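Gp15 protein (Listeria phage PSA, PDB 6R5W) probably recognises the Listeria cell surface as the phage's homotrimeric receptor binding protein, of which this chain is the C-terminal part, with a coiled-coil stem and beta-rich head. Local coordinates at residues Lys83-Val96 / Thr159-Thr173. Residues are numbered along the deposited sequence; the frame is centred on the assembly and turned at random.
With CD (cadmium ion), chain I.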
loop_
_atom_site.group_PDB
_atom_site.type_symbol
_atom_site.label_atom_id
_atom_site.label_comp_id
_atom_site.label_asym_id
_atom_site.label_seq_id
_atom_site.Cartn_x
_atom_site.Cartn_y
_atom_site.Cartn_z
ATOM N N LYS A 83 -2.040 3.405 -7.677
ATOM C CA LYS A 83 -1.842 4.690 -7.017
ATOM C C LYS A 83 -1.030 4.525 -5.738
ATOM O O LYS A 83 -1.321 3.666 -4.913
ATOM C CB LYS A 83 -3.213 5.328 -6.701
ATOM C CG LYS A 83 -3.124 6.697 -6.078
ATOM C CD LYS A 83 -4.537 7.249 -5.795
ATOM C CE LYS A 83 -4.505 8.695 -5.244
ATOM N NZ LYS A 83 -4.028 8.707 -3.815
ATOM N N PHE A 84 0.007 5.368 -5.579
ATOM C CA PHE A 84 0.740 5.495 -4.339
ATOM C C PHE A 84 0.870 6.969 -4.055
ATOM O O PHE A 84 1.634 7.638 -4.730
ATOM C CB PHE A 84 2.120 4.854 -4.420
ATOM C CG PHE A 84 2.037 3.364 -4.392
ATOM C CD1 PHE A 84 1.734 2.718 -3.196
ATOM C CD2 PHE A 84 2.193 2.627 -5.558
ATOM C CE1 PHE A 84 1.639 1.322 -3.177
ATOM C CE2 PHE A 84 2.087 1.271 -5.534
ATOM C CZ PHE A 84 1.819 0.626 -4.356
ATOM N N GLY A 85 0.138 7.454 -3.084
ATOM C CA GLY A 85 0.096 8.883 -2.830
ATOM C C GLY A 85 -0.413 9.600 -4.056
ATOM O O GLY A 85 -1.430 9.258 -4.624
ATOM N N ASN A 86 0.355 10.593 -4.526
ATOM C CA ASN A 86 0.038 11.317 -5.742
ATOM C C ASN A 86 0.886 10.891 -6.928
ATOM O O ASN A 86 1.137 11.681 -7.853
ATOM C CB ASN A 86 0.110 12.811 -5.417
ATOM C CG ASN A 86 -1.083 13.238 -4.584
ATOM O OD1 ASN A 86 -2.263 13.059 -5.006
ATOM N ND2 ASN A 86 -0.811 13.643 -3.367
ATOM N N ARG A 87 1.319 9.630 -6.941
ATOM C CA ARG A 87 2.006 9.082 -8.084
ATOM C C ARG A 87 1.343 7.783 -8.464
ATOM O O ARG A 87 0.477 7.292 -7.750
ATOM C CB ARG A 87 3.501 8.813 -7.787
ATOM C CG ARG A 87 4.352 10.076 -7.350
ATOM C CD ARG A 87 5.697 9.577 -6.852
ATOM N NE ARG A 87 6.642 10.577 -6.356
ATOM C CZ ARG A 87 7.631 11.091 -7.069
ATOM N NH1 ARG A 87 7.811 10.780 -8.355
ATOM N NH2 ARG A 87 8.466 11.946 -6.463
ATOM N N PHE A 88 1.804 7.211 -9.562
ATOM C CA PHE A 88 1.436 5.854 -9.946
ATOM C C PHE A 88 2.707 5.018 -10.106
ATOM O O PHE A 88 3.691 5.476 -10.706
ATOM C CB PHE A 88 0.675 5.764 -11.244
ATOM C CG PHE A 88 -0.584 6.551 -11.260
ATOM C CD1 PHE A 88 -1.717 6.074 -10.604
ATOM C CD2 PHE A 88 -0.658 7.756 -11.947
ATOM C CE1 PHE A 88 -2.898 6.806 -10.622
ATOM C CE2 PHE A 88 -1.843 8.469 -11.977
ATOM C CZ PHE A 88 -2.941 8.001 -11.293
ATOM N N LEU A 89 2.618 3.730 -9.703
ATOM C CA LEU A 89 3.565 2.724 -10.115
ATOM C C LEU A 89 3.005 2.065 -11.364
ATOM O O LEU A 89 1.877 1.574 -11.341
ATOM C CB LEU A 89 3.760 1.714 -9.017
ATOM C CG LEU A 89 4.735 0.612 -9.381
ATOM C CD1 LEU A 89 6.194 1.124 -9.489
ATOM C CD2 LEU A 89 4.636 -0.457 -8.252
ATOM N N VAL A 90 3.789 2.046 -12.430
ATOM C CA VAL A 90 3.351 1.584 -13.744
ATOM C C VAL A 90 4.126 0.312 -14.067
ATOM O O VAL A 90 5.359 0.275 -13.938
ATOM C CB VAL A 90 3.555 2.648 -14.836
ATOM C CG1 VAL A 90 3.146 2.066 -16.218
ATOM C CG2 VAL A 90 2.803 3.955 -14.491
ATOM N N ILE A 91 3.408 -0.729 -14.490
ATOM C CA ILE A 91 4.013 -2.015 -14.814
ATOM C C ILE A 91 3.556 -2.409 -16.217
ATOM O O ILE A 91 2.376 -2.739 -16.435
ATOM C CB ILE A 91 3.660 -3.097 -13.770
ATOM C CG1 ILE A 91 4.141 -2.653 -12.378
ATOM C CG2 ILE A 91 4.194 -4.451 -14.227
ATOM C CD1 ILE A 91 3.674 -3.513 -11.252
ATOM N N VAL A 92 4.447 -2.317 -17.173
ATOM C CA VAL A 92 4.113 -2.603 -18.581
ATOM C C VAL A 92 4.153 -4.111 -18.812
ATOM O O VAL A 92 4.870 -4.842 -18.152
ATOM C CB VAL A 92 5.085 -1.871 -19.551
ATOM C CG1 VAL A 92 4.711 -2.053 -21.000
ATOM C CG2 VAL A 92 5.121 -0.399 -19.195
ATOM N N SER A 93 3.378 -4.593 -19.779
ATOM C CA SER A 93 3.389 -5.998 -20.166
ATOM C C SER A 93 3.127 -6.113 -21.679
ATOM O O SER A 93 2.488 -5.244 -22.297
ATOM C CB SER A 93 2.296 -6.826 -19.390
ATOM O OG SER A 93 1.037 -6.424 -19.855
ATOM N N GLY A 94 3.548 -7.246 -22.222
ATOM C CA GLY A 94 3.327 -7.593 -23.595
ATOM C C GLY A 94 4.606 -7.843 -24.366
ATOM O O GLY A 94 5.712 -7.771 -23.835
ATOM N N ILE A 95 4.420 -8.235 -25.649
ATOM C CA ILE A 95 5.504 -8.621 -26.526
ATOM C C ILE A 95 5.226 -8.004 -27.881
ATOM O O ILE A 95 4.098 -8.097 -28.384
ATOM C CB ILE A 95 5.631 -10.137 -26.655
ATOM C CG1 ILE A 95 5.882 -10.797 -25.276
ATOM C CG2 ILE A 95 6.771 -10.562 -27.641
ATOM C CD1 ILE A 95 5.860 -12.333 -25.344
ATOM N N VAL A 96 6.226 -7.314 -28.462
ATOM C CA VAL A 96 6.040 -6.683 -29.780
ATOM C C VAL A 96 6.822 -7.502 -30.808
ATOM O O VAL A 96 7.917 -8.033 -30.520
ATOM C CB VAL A 96 6.463 -5.200 -29.810
ATOM C CG1 VAL A 96 5.588 -4.411 -28.896
ATOM C CG2 VAL A 96 7.961 -5.078 -29.409
ATOM N N THR A 159 10.303 -8.868 -29.102
ATOM C CA THR A 159 10.919 -8.204 -27.953
ATOM C C THR A 159 9.904 -8.024 -26.817
ATOM O O THR A 159 8.789 -7.503 -27.017
ATOM C CB THR A 159 11.507 -6.851 -28.391
ATOM O OG1 THR A 159 12.581 -7.115 -29.318
ATOM C CG2 THR A 159 12.118 -6.141 -27.227
ATOM N N GLY A 160 10.289 -8.444 -25.600
ATOM C CA GLY A 160 9.376 -8.326 -24.476
ATOM C C GLY A 160 9.370 -6.965 -23.798
ATOM O O GLY A 160 10.398 -6.291 -23.738
ATOM N N LEU A 161 8.206 -6.561 -23.292
ATOM C CA LEU A 161 8.058 -5.301 -22.550
ATOM C C LEU A 161 7.795 -5.518 -21.052
ATOM O O LEU A 161 7.597 -4.539 -20.314
ATOM C CB LEU A 161 6.920 -4.468 -23.110
ATOM C CG LEU A 161 6.947 -4.113 -24.592
ATOM C CD1 LEU A 161 5.821 -3.204 -24.899
ATOM C CD2 LEU A 161 8.284 -3.501 -24.966
ATOM N N ASP A 162 7.785 -6.779 -20.587
ATOM C CA ASP A 162 7.345 -7.114 -19.240
ATOM C C ASP A 162 8.270 -6.621 -18.133
ATOM O O ASP A 162 7.868 -6.683 -16.976
ATOM C CB ASP A 162 7.182 -8.658 -19.145
ATOM C CG ASP A 162 6.205 -9.175 -20.153
ATOM O OD1 ASP A 162 5.050 -8.742 -20.047
ATOM O OD2 ASP A 162 6.572 -9.990 -21.077
ATOM N N GLY A 163 9.479 -6.142 -18.426
ATOM C CA GLY A 163 10.361 -5.606 -17.421
ATOM C C GLY A 163 10.329 -4.099 -17.232
ATOM O O GLY A 163 11.060 -3.544 -16.411
ATOM N N ILE A 164 9.472 -3.393 -17.922
ATOM C CA ILE A 164 9.432 -1.940 -17.838
ATOM C C ILE A 164 8.495 -1.563 -16.688
ATOM O O ILE A 164 7.262 -1.651 -16.807
ATOM C CB ILE A 164 8.972 -1.340 -19.173
ATOM C CG1 ILE A 164 9.938 -1.747 -20.298
ATOM C CG2 ILE A 164 8.946 0.211 -19.010
ATOM C CD1 ILE A 164 9.413 -1.380 -21.604
ATOM N N ILE A 165 9.091 -1.079 -15.589
ATOM C CA ILE A 165 8.385 -0.695 -14.367
ATOM C C ILE A 165 8.943 0.632 -13.911
ATOM O O ILE A 165 10.168 0.795 -13.892
ATOM C CB ILE A 165 8.560 -1.735 -13.251
ATOM C CG1 ILE A 165 7.984 -3.046 -13.744
ATOM C CG2 ILE A 165 7.960 -1.213 -11.938
ATOM C CD1 ILE A 165 8.277 -4.212 -12.772
ATOM N N TYR A 166 8.059 1.584 -13.566
ATOM C CA TYR A 166 8.544 2.924 -13.194
ATOM C C TYR A 166 7.449 3.686 -12.440
ATOM O O TYR A 166 6.272 3.326 -12.477
ATOM C CB TYR A 166 8.966 3.710 -14.443
ATOM C CG TYR A 166 7.825 4.033 -15.353
ATOM C CD1 TYR A 166 7.395 3.121 -16.345
ATOM C CD2 TYR A 166 7.136 5.243 -15.240
ATOM C CE1 TYR A 166 6.382 3.398 -17.142
ATOM C CE2 TYR A 166 6.088 5.540 -16.056
ATOM C CZ TYR A 166 5.692 4.607 -17.043
ATOM O OH TYR A 166 4.619 4.838 -17.859
ATOM N N LEU A 167 7.855 4.772 -11.797
ATOM C CA LEU A 167 6.972 5.720 -11.132
ATOM C C LEU A 167 6.759 7.007 -11.939
ATOM O O LEU A 167 7.681 7.539 -12.538
ATOM C CB LEU A 167 7.575 6.104 -9.773
ATOM C CG LEU A 167 7.577 5.004 -8.719
ATOM C CD1 LEU A 167 8.571 5.281 -7.636
ATOM C CD2 LEU A 167 6.160 4.840 -8.146
ATOM N N THR A 168 5.557 7.536 -11.884
ATOM C CA THR A 168 5.192 8.835 -12.444
ATOM C C THR A 168 5.531 9.995 -11.485
ATOM O O THR A 168 6.045 9.829 -10.375
ATOM C CB THR A 168 3.706 8.828 -12.791
ATOM O OG1 THR A 168 3.020 8.747 -11.552
ATOM C CG2 THR A 168 3.355 7.689 -13.755
ATOM N N LYS A 169 5.302 11.225 -11.979
ATOM C CA LYS A 169 5.548 12.432 -11.174
ATOM C C LYS A 169 4.468 12.674 -10.110
ATOM O O LYS A 169 3.365 12.120 -10.145
ATOM C CB LYS A 169 5.657 13.652 -12.099
ATOM C CG LYS A 169 6.869 13.598 -12.992
ATOM C CD LYS A 169 6.911 14.880 -13.925
ATOM C CE LYS A 169 8.187 15.626 -13.826
ATOM N NZ LYS A 169 9.347 14.841 -14.313
ATOM N N GLU A 170 4.812 13.543 -9.165
ATOM C CA GLU A 170 3.973 13.949 -8.052
ATOM C C GLU A 170 2.893 14.905 -8.532
ATOM O O GLU A 170 3.115 16.118 -8.636
ATOM C CB GLU A 170 4.859 14.627 -7.023
ATOM C CG GLU A 170 4.311 14.495 -5.696
ATOM C CD GLU A 170 4.380 13.129 -5.306
ATOM O OE1 GLU A 170 5.531 12.626 -5.152
ATOM O OE2 GLU A 170 3.268 12.523 -5.156
ATOM N N VAL A 171 1.718 14.362 -8.828
ATOM C CA VAL A 171 0.634 15.119 -9.459
ATOM C C VAL A 171 -0.681 14.744 -8.786
ATOM O O VAL A 171 -1.050 13.571 -8.742
ATOM C CB VAL A 171 0.541 14.865 -10.969
ATOM C CG1 VAL A 171 -0.667 15.677 -11.528
ATOM C CG2 VAL A 171 1.792 15.224 -11.658
ATOM N N THR A 172 -1.375 15.723 -8.222
ATOM C CA THR A 172 -2.546 15.381 -7.412
ATOM C C THR A 172 -3.602 14.682 -8.256
ATOM O O THR A 172 -3.821 15.045 -9.409
ATOM C CB THR A 172 -3.103 16.642 -6.783
ATOM O OG1 THR A 172 -4.190 16.345 -5.932
ATOM C CG2 THR A 172 -3.540 17.525 -7.857
ATOM N N THR A 173 -4.248 13.685 -7.670
ATOM C CA THR A 173 -5.378 12.995 -8.279
ATOM C C THR A 173 -6.261 12.398 -7.170
ATOM O O THR A 173 -7.475 12.638 -7.153
ATOM C CB THR A 173 -4.913 11.876 -9.248
ATOM O OG1 THR A 173 -6.054 11.213 -9.818
ATOM C CG2 THR A 173 -4.028 10.852 -8.519
ATOM O OXT THR A 173 -5.777 11.690 -6.262
HETATM CD CD CD I . 4.212 12.472 -2.878
HETATM O O HOH W 1 -4.277 12.038 -3.634
HETATM O O HOH W 2 3.776 9.845 -3.800
#
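Val90 lies over one face of the Tyr166 ring in a CH-pi contact, its CB 3.9 Å from the ring centroid, while Val92 CG2 comes to the ring edge. With CG between its backbone N and carbonyl carbon (chi1 66°), the Tyr166 ring leans across to strand 87-97, beside Val90, and its OH hydrogen-bonds to Leu114 O. On the other face of the sheet, Leu89 CD1 crosses to Ile165 CG2 at 3.8 Å, and Ile91 lies alongside Ile165; Leu89 packs on Ile91 of one neighbouring subunit, Ile91 on Leu89 of the other, and Ile165 on Ile165 of both. Strands 87-97 and 159-167 are antiparallel neighbours in a four-stranded sheet of the head domain, in two ladders whose register shifts by one across the type I turn Leu161-Ile164. At this break Asp162 OD1 accepts a hydrogen bond from Gly94 N, which lies above the carboxylate plane (3.0 Å); OD1 also forms a salt bridge with Lys122 of a neighbouring subunit, whose Leu123 N bonds to OD2. Past the strand end, Thr168 OG1 accepts a hydrogen bond from Phe88 N (2.8 Å, 160°). The extended Arg87 chain sends NH1 to Thr168 O at 2.8 Å and to Asp117, while NE forms a salt bridge with Glu170 OE1 whose hydrogen bond is bent and weak, the guanidinium and carboxylate planes 88° apart. Both oxygens of that carboxylate also bind a cadmium ion, OE2 at 2.5 Å.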